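PDB 5A62: putative alpha/beta hydrolase fold protein from Candidatus Nitrososphaera gargensis, which probably hydrolyses carboxylic esters, as other carboxylesterases of the alpha/beta hydrolase fold do. Local coordinates for residues K127-K132 / M225-E230; M121-P126 / S219-F224; V213-G218 / P236-R241. All blocks are in the same frame, centred on the assembly; numbering follows the deposited sequence.

In the fold
Three contacts around helix 222-234 illustrate how chemistry follows depth in an alpha/beta hydrolase fold. Interaction 1 lies near the surface, where the segment leading into helix 131-134 meets the helix through one salt bridge, extended into a small charged network, and a small apolar patch. Interaction 2 is buried: the loop after strand 116-122 lies against the first turn of the same helix, with an aromatic ring under a peptide carbonyl and no hydrogen bond across. Interaction 3, also largely buried, pairs the strands that precede and follow this helix by regular backbone hydrogen bonds. Interactions 2 and 3 meet at the sheet, since strands 116-122 and 212-218 are neighbours there.

Interaction 1 (K127-K132 / M225-E230); sequences KKFQEK and MRLIKE
Lys127 and Glu230 make the charged part of this contact. The ammonium NZ of Lys127 gives a salt-bridge hydrogen bond of 2.8 Å to Glu230 OE1, reaching it on the anti side and 32° out of the carboxylate plane. The lysine chain bends at its third torsion (chi3 57°), which brings NZ to the carboxylate; the two side chains cross at about a right angle. The other oxygen of the same carboxylate, OE2, takes a weak bond of 3.3 Å from Arg226 NE, one helical turn earlier, and lies at the edge of the guanidinium plane. Lysine and arginine thus share one carboxylate, each on its own oxygen. Arg226 has a stronger partner beyond the two segments: its NH2 forms a salt bridge with Asp133.

The guanidinium of Arg226 also packs against aliphatic chain. Gln130 CG touches Arg226 NH2 at 3.6 Å, while Lys132 lays its CE over one face of the group. Lys132 NZ comes within 4.0 Å of Arg226 NH1, a like-charge approach that Glu230 and Asp133 may partly offset.

The apolar share belongs to Leu227, which spreads its two methyls over the chain from Lys127 to Phe129. CD1 meets Phe129 CE1 at 3.8 Å, the two side chains crossing at about a right angle, and CD2 rests 4.0 Å from Lys127 CB. Leu227 is buried even though the contact lies near the surface.

The result is a salt-bridge network of Lys127, Arg226 and Glu230 beside a small hydrophobic patch. It joins helix 222-234, which packs on the sheet, to the chain that leaves strand 116-122 and enters the run of helices before strand 212-218, the place where alpha/beta hydrolases commonly insert their helical cap.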
loop_
_atom_site.group_PDB
_atom_site.type_symbol
_atom_site.label_atom_id
_atom_site.label_comp_id
_atom_site.label_asym_id
_atom_site.label_seq_id
_atom_site.Cartn_x
_atom_site.Cartn_y
_atom_site.Cartn_z
ATOM N N LYS A 127 16.245 -0.145 3.263
ATOM C CA LYS A 127 15.936 0.766 2.198
ATOM C C LYS A 127 14.549 0.561 1.601
ATOM O O LYS A 127 13.993 -0.548 1.568
ATOM C CB LYS A 127 16.981 0.602 1.094
ATOM C CG LYS A 127 18.308 1.106 1.630
ATOM C CD LYS A 127 19.248 1.691 0.607
ATOM C CE LYS A 127 18.611 2.837 -0.142
ATOM N NZ LYS A 127 19.600 3.488 -1.031
ATOM N N LYS A 128 14.016 1.657 1.112
ATOM C CA LYS A 128 12.883 1.593 0.219
ATOM C C LYS A 128 13.290 0.949 -1.078
ATOM O O LYS A 128 14.441 1.054 -1.553
ATOM C CB LYS A 128 12.404 2.999 -0.135
ATOM C CG LYS A 128 11.519 3.655 0.806
ATOM C CD LYS A 128 10.793 4.872 0.108
ATOM C CE LYS A 128 9.521 4.673 -0.727
ATOM N NZ LYS A 128 8.428 3.809 -0.126
ATOM N N PHE A 129 12.349 0.306 -1.723
ATOM C CA PHE A 129 12.570 -0.262 -3.047
ATOM C C PHE A 129 12.452 0.812 -4.113
ATOM O O PHE A 129 11.753 1.788 -3.961
ATOM C CB PHE A 129 11.561 -1.356 -3.353
ATOM C CG PHE A 129 11.736 -2.565 -2.474
ATOM C CD1 PHE A 129 12.689 -3.523 -2.734
ATOM C CD2 PHE A 129 10.943 -2.719 -1.330
ATOM C CE1 PHE A 129 12.869 -4.602 -1.891
ATOM C CE2 PHE A 129 11.103 -3.802 -0.490
ATOM C CZ PHE A 129 12.069 -4.743 -0.758
ATOM N N GLN A 130 13.153 0.582 -5.199
ATOM C CA GLN A 130 12.812 1.277 -6.416
ATOM C C GLN A 130 11.546 0.663 -7.000
ATOM O O GLN A 130 11.256 -0.520 -6.865
ATOM C CB GLN A 130 13.995 1.164 -7.394
ATOM C CG GLN A 130 15.246 1.962 -6.964
ATOM C CD GLN A 130 14.978 3.458 -6.697
ATOM O OE1 GLN A 130 15.048 3.948 -5.568
ATOM N NE2 GLN A 130 14.637 4.185 -7.755
ATOM N N GLU A 131 10.774 1.451 -7.752
ATOM C CA GLU A 131 9.575 0.915 -8.386
ATOM C C GLU A 131 9.871 -0.313 -9.212
ATOM O O GLU A 131 9.086 -1.251 -9.210
ATOM C CB GLU A 131 8.855 1.951 -9.308
ATOM C CG GLU A 131 8.169 2.998 -8.530
ATOM C CD GLU A 131 7.412 3.998 -9.413
ATOM O OE1 GLU A 131 7.032 3.677 -10.560
ATOM O OE2 GLU A 131 7.249 5.031 -8.848
ATOM N N LYS A 132 10.978 -0.315 -9.974
ATOM C CA LYS A 132 11.285 -1.421 -10.796
ATOM C C LYS A 132 11.455 -2.713 -9.980
ATOM O O LYS A 132 11.127 -3.774 -10.450
ATOM C CB LYS A 132 12.553 -1.106 -11.633
ATOM C CG LYS A 132 13.785 -1.019 -10.771
ATOM C CD LYS A 132 15.118 -0.846 -11.497
ATOM C CE LYS A 132 16.196 -0.713 -10.411
ATOM N NZ LYS A 132 17.607 -0.803 -10.924
ATOM N N MET A 225 21.213 -7.500 -3.013
ATOM C CA MET A 225 22.636 -7.128 -3.142
ATOM C C MET A 225 22.799 -5.668 -3.353
ATOM O O MET A 225 23.615 -5.015 -2.754
ATOM C CB MET A 225 23.336 -7.893 -4.264
ATOM C CG MET A 225 23.642 -9.331 -3.905
ATOM S SD MET A 225 25.013 -9.540 -2.766
ATOM C CE MET A 225 26.382 -9.233 -3.901
ATOM N N ARG A 226 21.984 -5.125 -4.246
ATOM C CA ARG A 226 22.094 -3.720 -4.576
ATOM C C ARG A 226 21.711 -2.864 -3.339
ATOM O O ARG A 226 22.406 -1.904 -2.947
ATOM C CB ARG A 226 21.226 -3.366 -5.755
ATOM C CG ARG A 226 21.502 -1.939 -6.231
ATOM C CD ARG A 226 20.439 -1.432 -7.210
ATOM N NE ARG A 226 19.256 -1.001 -6.473
ATOM C CZ ARG A 226 18.015 -1.508 -6.556
ATOM N NH1 ARG A 226 17.705 -2.527 -7.284
ATOM N NH2 ARG A 226 17.082 -0.888 -5.851
ATOM N N LEU A 227 20.581 -3.174 -2.701
ATOM C CA LEU A 227 20.162 -2.413 -1.555
ATOM C C LEU A 227 21.099 -2.522 -0.375
ATOM O O LEU A 227 21.290 -1.516 0.293
ATOM C CB LEU A 227 18.735 -2.814 -1.195
ATOM C CG LEU A 227 17.631 -2.507 -2.187
ATOM C CD1 LEU A 227 16.313 -3.098 -1.717
ATOM C CD2 LEU A 227 17.465 -1.053 -2.460
ATOM N N ILE A 228 21.643 -3.688 -0.105
ATOM C CA ILE A 228 22.524 -3.821 1.025
ATOM C C ILE A 228 23.829 -3.189 0.770
ATOM O O ILE A 228 24.424 -2.615 1.682
ATOM C CB ILE A 228 22.585 -5.276 1.517
ATOM C CG1 ILE A 228 22.837 -5.263 3.046
ATOM C CG2 ILE A 228 23.496 -6.131 0.686
ATOM C CD1 ILE A 228 21.725 -4.730 3.863
ATOM N N LYS A 229 24.316 -3.195 -0.454
ATOM C CA LYS A 229 25.529 -2.465 -0.792
ATOM C C LYS A 229 25.351 -0.980 -0.618
ATOM O O LYS A 229 26.201 -0.248 -0.062
ATOM C CB LYS A 229 25.992 -2.844 -2.188
ATOM C CG LYS A 229 26.697 -4.189 -2.127
ATOM C CD LYS A 229 27.327 -4.616 -3.447
ATOM C CE LYS A 229 26.415 -5.560 -4.219
ATOM N NZ LYS A 229 26.881 -5.850 -5.611
ATOM N N GLU A 230 24.165 -0.466 -0.992
ATOM C CA GLU A 230 23.856 0.918 -0.766
ATOM C C GLU A 230 23.785 1.195 0.734
ATOM O O GLU A 230 24.257 2.226 1.233
ATOM C CB GLU A 230 22.534 1.315 -1.472
ATOM C CG GLU A 230 22.585 1.255 -2.990
ATOM C CD GLU A 230 21.229 1.369 -3.723
ATOM O OE1 GLU A 230 20.191 1.612 -3.065
ATOM O OE2 GLU A 230 21.220 1.214 -4.987
#

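Interaction 2 (M121-P126 / S219-F224)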
loop_
_atom_site.group_PDB
_atom_site.type_symbol
_atom_site.label_atom_id
_atom_site.label_comp_id
_atom_site.label_asym_id
_atom_site.label_seq_id
_atom_site.Cartn_x
_atom_site.Cartn_y
_atom_site.Cartn_z
ATOM N N MET A 121 19.868 -9.152 9.236
ATOM C CA MET A 121 18.956 -9.107 8.086
ATOM C C MET A 121 19.432 -10.093 7.038
ATOM O O MET A 121 20.584 -9.976 6.581
ATOM C CB MET A 121 18.941 -7.726 7.471
ATOM C CG MET A 121 18.468 -6.637 8.416
ATOM S SD MET A 121 18.519 -4.998 7.712
ATOM C CE MET A 121 20.295 -4.698 7.663
ATOM N N ILE A 122 18.634 -11.066 6.670
ATOM C CA ILE A 122 18.976 -12.089 5.703
ATOM C C ILE A 122 18.184 -11.728 4.448
ATOM O O ILE A 122 16.957 -11.756 4.443
ATOM C CB ILE A 122 18.624 -13.465 6.169
ATOM C CG1 ILE A 122 19.268 -13.769 7.538
ATOM C CG2 ILE A 122 18.995 -14.478 5.065
ATOM C CD1 ILE A 122 18.888 -15.092 8.130
ATOM N N ASN A 123 18.864 -11.326 3.352
ATOM C CA ASN A 123 18.247 -10.775 2.160
ATOM C C ASN A 123 17.164 -9.789 2.514
ATOM O O ASN A 123 16.052 -9.877 1.998
ATOM C CB ASN A 123 17.676 -11.928 1.285
ATOM C CG ASN A 123 18.760 -12.809 0.695
ATOM O OD1 ASN A 123 19.885 -12.343 0.431
ATOM N ND2 ASN A 123 18.411 -14.075 0.496
ATOM N N GLY A 124 17.540 -8.836 3.303
ATOM C CA GLY A 124 16.725 -7.722 3.684
ATOM C C GLY A 124 17.531 -6.471 3.821
ATOM O O GLY A 124 18.764 -6.515 3.800
ATOM N N SER A 125 16.877 -5.337 3.876
ATOM C CA SER A 125 17.588 -4.096 4.130
ATOM C C SER A 125 16.650 -3.065 4.711
ATOM O O SER A 125 15.427 -3.244 4.658
ATOM C CB SER A 125 18.143 -3.567 2.809
ATOM O OG SER A 125 17.224 -2.749 2.093
ATOM N N PRO A 126 17.162 -1.940 5.178
ATOM C CA PRO A 126 16.342 -0.831 5.632
ATOM C C PRO A 126 15.866 0.092 4.503
ATOM O O PRO A 126 15.156 1.033 4.769
ATOM C CB PRO A 126 17.283 -0.050 6.552
ATOM C CG PRO A 126 18.634 -0.438 6.094
ATOM C CD PRO A 126 18.598 -1.748 5.442
ATOM N N SER A 219 24.467 -13.831 -3.120
ATOM C CA SER A 219 25.099 -13.096 -4.217
ATOM C C SER A 219 24.198 -13.054 -5.434
ATOM O O SER A 219 24.331 -12.119 -6.213
ATOM C CB SER A 219 26.461 -13.706 -4.558
ATOM O OG SER A 219 26.314 -14.954 -5.214
ATOM N N ASP A 220 23.298 -13.998 -5.601
ATOM C CA ASP A 220 22.370 -14.008 -6.729
ATOM C C ASP A 220 21.088 -13.214 -6.531
ATOM O O ASP A 220 20.284 -13.088 -7.463
ATOM C CB ASP A 220 22.061 -15.450 -7.129
ATOM C CG ASP A 220 23.256 -16.146 -7.708
ATOM O OD1 ASP A 220 24.095 -15.478 -8.378
ATOM O OD2 ASP A 220 23.373 -17.343 -7.485
ATOM N N ASP A 221 20.888 -12.632 -5.340
ATOM C CA ASP A 221 19.692 -11.841 -5.063
ATOM C C ASP A 221 19.998 -10.416 -5.515
ATOM O O ASP A 221 20.515 -9.598 -4.748
ATOM C CB ASP A 221 19.382 -11.896 -3.562
ATOM C CG ASP A 221 18.054 -11.271 -3.226
ATOM O OD1 ASP A 221 17.562 -10.389 -3.998
ATOM O OD2 ASP A 221 17.401 -11.683 -2.202
ATOM N N ASP A 222 19.717 -10.100 -6.772
ATOM C CA ASP A 222 20.235 -8.881 -7.302
ATOM C C ASP A 222 19.640 -7.677 -6.553
ATOM O O ASP A 222 20.347 -6.694 -6.353
ATOM C CB ASP A 222 19.883 -8.779 -8.801
ATOM C CG ASP A 222 20.668 -9.778 -9.693
ATOM O OD1 ASP A 222 21.758 -10.245 -9.331
ATOM O OD2 ASP A 222 20.149 -10.116 -10.784
ATOM N N VAL A 223 18.352 -7.701 -6.230
ATOM C CA VAL A 223 17.733 -6.577 -5.581
ATOM C C VAL A 223 18.369 -6.339 -4.229
ATOM O O VAL A 223 18.771 -5.195 -3.903
ATOM C CB VAL A 223 16.212 -6.666 -5.467
ATOM C CG1 VAL A 223 15.613 -5.609 -4.563
ATOM C CG2 VAL A 223 15.568 -6.588 -6.860
ATOM N N PHE A 224 18.420 -7.369 -3.397
ATOM C CA PHE A 224 18.993 -7.147 -2.054
ATOM C C PHE A 224 20.460 -6.947 -2.055
ATOM O O PHE A 224 20.965 -6.215 -1.231
ATOM C CB PHE A 224 18.495 -8.206 -1.046
ATOM C CG PHE A 224 17.063 -7.976 -0.691
ATOM C CD1 PHE A 224 16.709 -6.930 0.141
ATOM C CD2 PHE A 224 16.074 -8.722 -1.253
ATOM C CE1 PHE A 224 15.399 -6.686 0.451
ATOM C CE2 PHE A 224 14.748 -8.498 -0.937
ATOM C CZ PHE A 224 14.416 -7.471 -0.077
#
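Phe224 swings its CG opposite its own carbonyl carbon (chi1 -72°), which sets the ring beneath the peptide joining Asn123 to Gly124, while Asp221, with CG anti to the backbone N, extends its carboxylate toward Asn123. In this alpha/beta hydrolase fold the contact brings the loop after strand 116-122 against the N-terminal turn of helix 222-234, with Asp221 as the N-cap. Asn123 O sits over the centre of one face of the Phe224 ring, and Gly124 CA approaches Phe224 CD1 at 3.6 Å. Asp221 OD2 lies 3.4 Å from Asn123 CG without a hydrogen bond; it is buried and has no partner in the model. The Asn123 amide is held elsewhere, OD1 by Gly218 N and ND2 by His248 O. Asp221 also touches His248, and Phe224 touches Ser99 of a probable nucleophile elbow. Asp221, in the turn after strand 212-218, stands where many members of this fold carry the triad acid, so such a role is possible. The cap itself is a bond of 3.2 Å from Phe224 N to Asp221 OD1, nearly straight at 170° and arriving from above the carboxylate plane.

Interaction 3 (V213-G218 / P236-R241); sequences VFAIVG and PEMELR
Val213 and Glu239 begin a ladder of backbone bonds between two parallel strands. Glu239 N donates to Val213 O at 2.9 Å, and Glu239 O accepts from Ala215 N. The next pair repeats the step: Arg241 N binds Ala215 O, and Arg241 O receives Val217 N at 3.1 Å. The same carbonyls draw in alpha hydrogens, as where Ile216 CA lies 3.3 Å from Arg241 O.

On the face of Ala215 and Leu240, Leu240 CD1 reaches Val217 CG1 at 3.7 Å. With CG anti to the backbone N (chi1 169°), a chi2 of 62° brings CD1 back toward the neighbouring strand. Val213 CG1 lies 3.6 Å from Met238 CG, and Met238 SD touches Ala215 CB, in one of two modelled conformers of Met238. On the face of Phe214 and Ile216, Glu239 CB rests 3.7 Å from Phe214 CD2.

Glu239 and Arg241 turn their charged ends to each other along their own strand. Arg241 approaches Glu239 OE1 end-on with both NH1 and NH2, the NH2 bond being 2.9 Å, and OE1 lies in the guanidinium plane. Arg241 NH1 also donates to Leu240 O, from well above that carbonyl's plane (69° out of it), so the guanidinium is fixed by backbone as well as carboxylate.

Farther out, helix 222-234 packs on the face of Ala215 and Leu240 through Ile228, and helix 256-272 on that of Phe214 and Ile216, where Phe265 meets Phe214 and Arg241. The strands and helix 222-234 make a beta-alpha-beta unit, with 239-243 outermost in the sheet within this chain. The chemistry of this contact implies that strand register rests on main-chain bonds, while the salt bridge within segment 236-241 would partly neutralise two charges at the edge of the Phe214 face.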
loop_
_atom_site.group_PDB
_atom_site.type_symbol
_atom_site.label_atom_id
_atom_site.label_comp_id
_atom_site.label_asym_id
_atom_site.label_seq_id
_atom_site.Cartn_x
_atom_site.Cartn_y
_atom_site.Cartn_z
ATOM N N VAL A 213 24.365 -3.840 13.460
ATOM C CA VAL A 213 23.671 -4.169 12.239
ATOM C C VAL A 213 24.495 -5.212 11.512
ATOM O O VAL A 213 25.655 -4.996 11.220
ATOM C CB VAL A 213 23.442 -2.978 11.343
ATOM C CG1 VAL A 213 22.623 -3.409 10.132
ATOM C CG2 VAL A 213 22.692 -1.857 12.079
ATOM N N PHE A 214 23.894 -6.322 11.214
ATOM C CA PHE A 214 24.484 -7.375 10.463
ATOM C C PHE A 214 23.583 -7.717 9.277
ATOM O O PHE A 214 22.374 -7.608 9.351
ATOM C CB PHE A 214 24.647 -8.642 11.283
ATOM C CG PHE A 214 25.465 -8.496 12.537
ATOM C CD1 PHE A 214 24.889 -8.186 13.757
ATOM C CD2 PHE A 214 26.813 -8.789 12.502
ATOM C CE1 PHE A 214 25.673 -8.116 14.903
ATOM C CE2 PHE A 214 27.584 -8.707 13.645
ATOM C CZ PHE A 214 27.032 -8.377 14.832
ATOM N N ALA A 215 24.159 -8.151 8.185
ATOM C CA ALA A 215 23.408 -8.585 7.014
ATOM C C ALA A 215 24.097 -9.784 6.373
ATOM O O ALA A 215 25.328 -9.868 6.275
ATOM C CB ALA A 215 23.240 -7.504 6.004
ATOM N N ILE A 216 23.302 -10.740 5.977
ATOM C CA ILE A 216 23.686 -11.908 5.149
ATOM C C ILE A 216 22.889 -11.847 3.871
ATOM O O ILE A 216 21.659 -11.826 3.951
ATOM C CB ILE A 216 23.420 -13.208 5.894
ATOM C CG1 ILE A 216 24.062 -13.181 7.295
ATOM C CG2 ILE A 216 23.915 -14.385 5.059
ATOM C CD1 ILE A 216 23.786 -14.369 8.197
ATOM N N VAL A 217 23.545 -11.784 2.705
ATOM C CA VAL A 217 22.857 -11.629 1.449
ATOM C C VAL A 217 23.357 -12.669 0.468
ATOM O O VAL A 217 24.567 -12.912 0.419
ATOM C CB VAL A 217 23.004 -10.201 0.906
ATOM C CG1 VAL A 217 24.405 -9.806 0.588
ATOM C CG2 VAL A 217 22.162 -9.985 -0.340
ATOM N N GLY A 218 22.457 -13.244 -0.298
ATOM C CA GLY A 218 22.821 -14.178 -1.361
ATOM C C GLY A 218 23.334 -13.406 -2.558
ATOM O O GLY A 218 22.704 -12.457 -2.993
ATOM N N PRO A 236 28.499 2.470 7.571
ATOM C CA PRO A 236 29.767 1.742 7.439
ATOM C C PRO A 236 30.092 0.846 8.585
ATOM O O PRO A 236 30.820 -0.163 8.430
ATOM C CB PRO A 236 30.770 2.859 7.278
ATOM C CG PRO A 236 30.139 4.045 7.899
ATOM C CD PRO A 236 28.677 3.930 7.507
ATOM N N GLU A 237 29.460 1.053 9.735
ATOM C CA GLU A 237 29.679 0.152 10.861
ATOM C C GLU A 237 28.916 -1.177 10.729
ATOM O O GLU A 237 29.123 -2.090 11.532
ATOM C CB GLU A 237 29.377 0.877 12.205
ATOM C CG GLU A 237 30.368 2.040 12.346
ATOM C CD GLU A 237 30.495 2.677 13.715
ATOM O OE1 GLU A 237 29.685 3.573 14.029
ATOM O OE2 GLU A 237 31.434 2.305 14.473
ATOM N N MET A 238 28.018 -1.358 9.742
ATOM C CA MET A 238 27.308 -2.623 9.499
ATOM C C MET A 238 28.299 -3.709 9.136
ATOM O O MET A 238 29.303 -3.437 8.466
ATOM C CB MET A 238 26.216 -2.476 8.371
ATOM C CG MET A 238 25.467 -3.760 7.936
ATOM S SD MET A 238 24.064 -3.658 6.746
ATOM C CE MET A 238 25.052 -3.240 5.348
ATOM N N GLU A 239 28.011 -4.910 9.495
ATOM C CA GLU A 239 28.765 -6.054 9.043
ATOM C C GLU A 239 27.978 -6.807 7.981
ATOM O O GLU A 239 26.922 -7.338 8.267
ATOM C CB GLU A 239 29.091 -6.929 10.226
ATOM C CG GLU A 239 30.004 -6.244 11.248
ATOM C CD GLU A 239 31.417 -6.003 10.699
ATOM O OE1 GLU A 239 31.788 -6.797 9.843
ATOM O OE2 GLU A 239 32.103 -5.002 11.048
ATOM N N LEU A 240 28.502 -6.901 6.756
ATOM C CA LEU A 240 27.846 -7.550 5.668
ATOM C C LEU A 240 28.605 -8.765 5.265
ATOM O O LEU A 240 29.839 -8.701 5.092
ATOM C CB LEU A 240 27.828 -6.593 4.507
ATOM C CG LEU A 240 27.424 -7.120 3.146
ATOM C CD1 LEU A 240 26.007 -7.654 3.096
ATOM C CD2 LEU A 240 27.592 -6.021 2.113
ATOM N N ARG A 241 27.947 -9.865 5.003
ATOM C CA ARG A 241 28.586 -11.076 4.495
ATOM C C ARG A 241 27.755 -11.551 3.371
ATOM O O ARG A 241 26.508 -11.585 3.410
ATOM C CB ARG A 241 28.640 -12.132 5.594
ATOM C CG ARG A 241 29.312 -11.731 6.889
ATOM C CD ARG A 241 30.826 -11.630 6.708
ATOM N NE ARG A 241 31.427 -11.207 7.963
ATOM C CZ ARG A 241 31.571 -9.960 8.382
ATOM N NH1 ARG A 241 31.207 -8.930 7.620
ATOM N NH2 ARG A 241 32.097 -9.718 9.588
HETATM O O HOH W 1 26.391 -1.648 13.261
#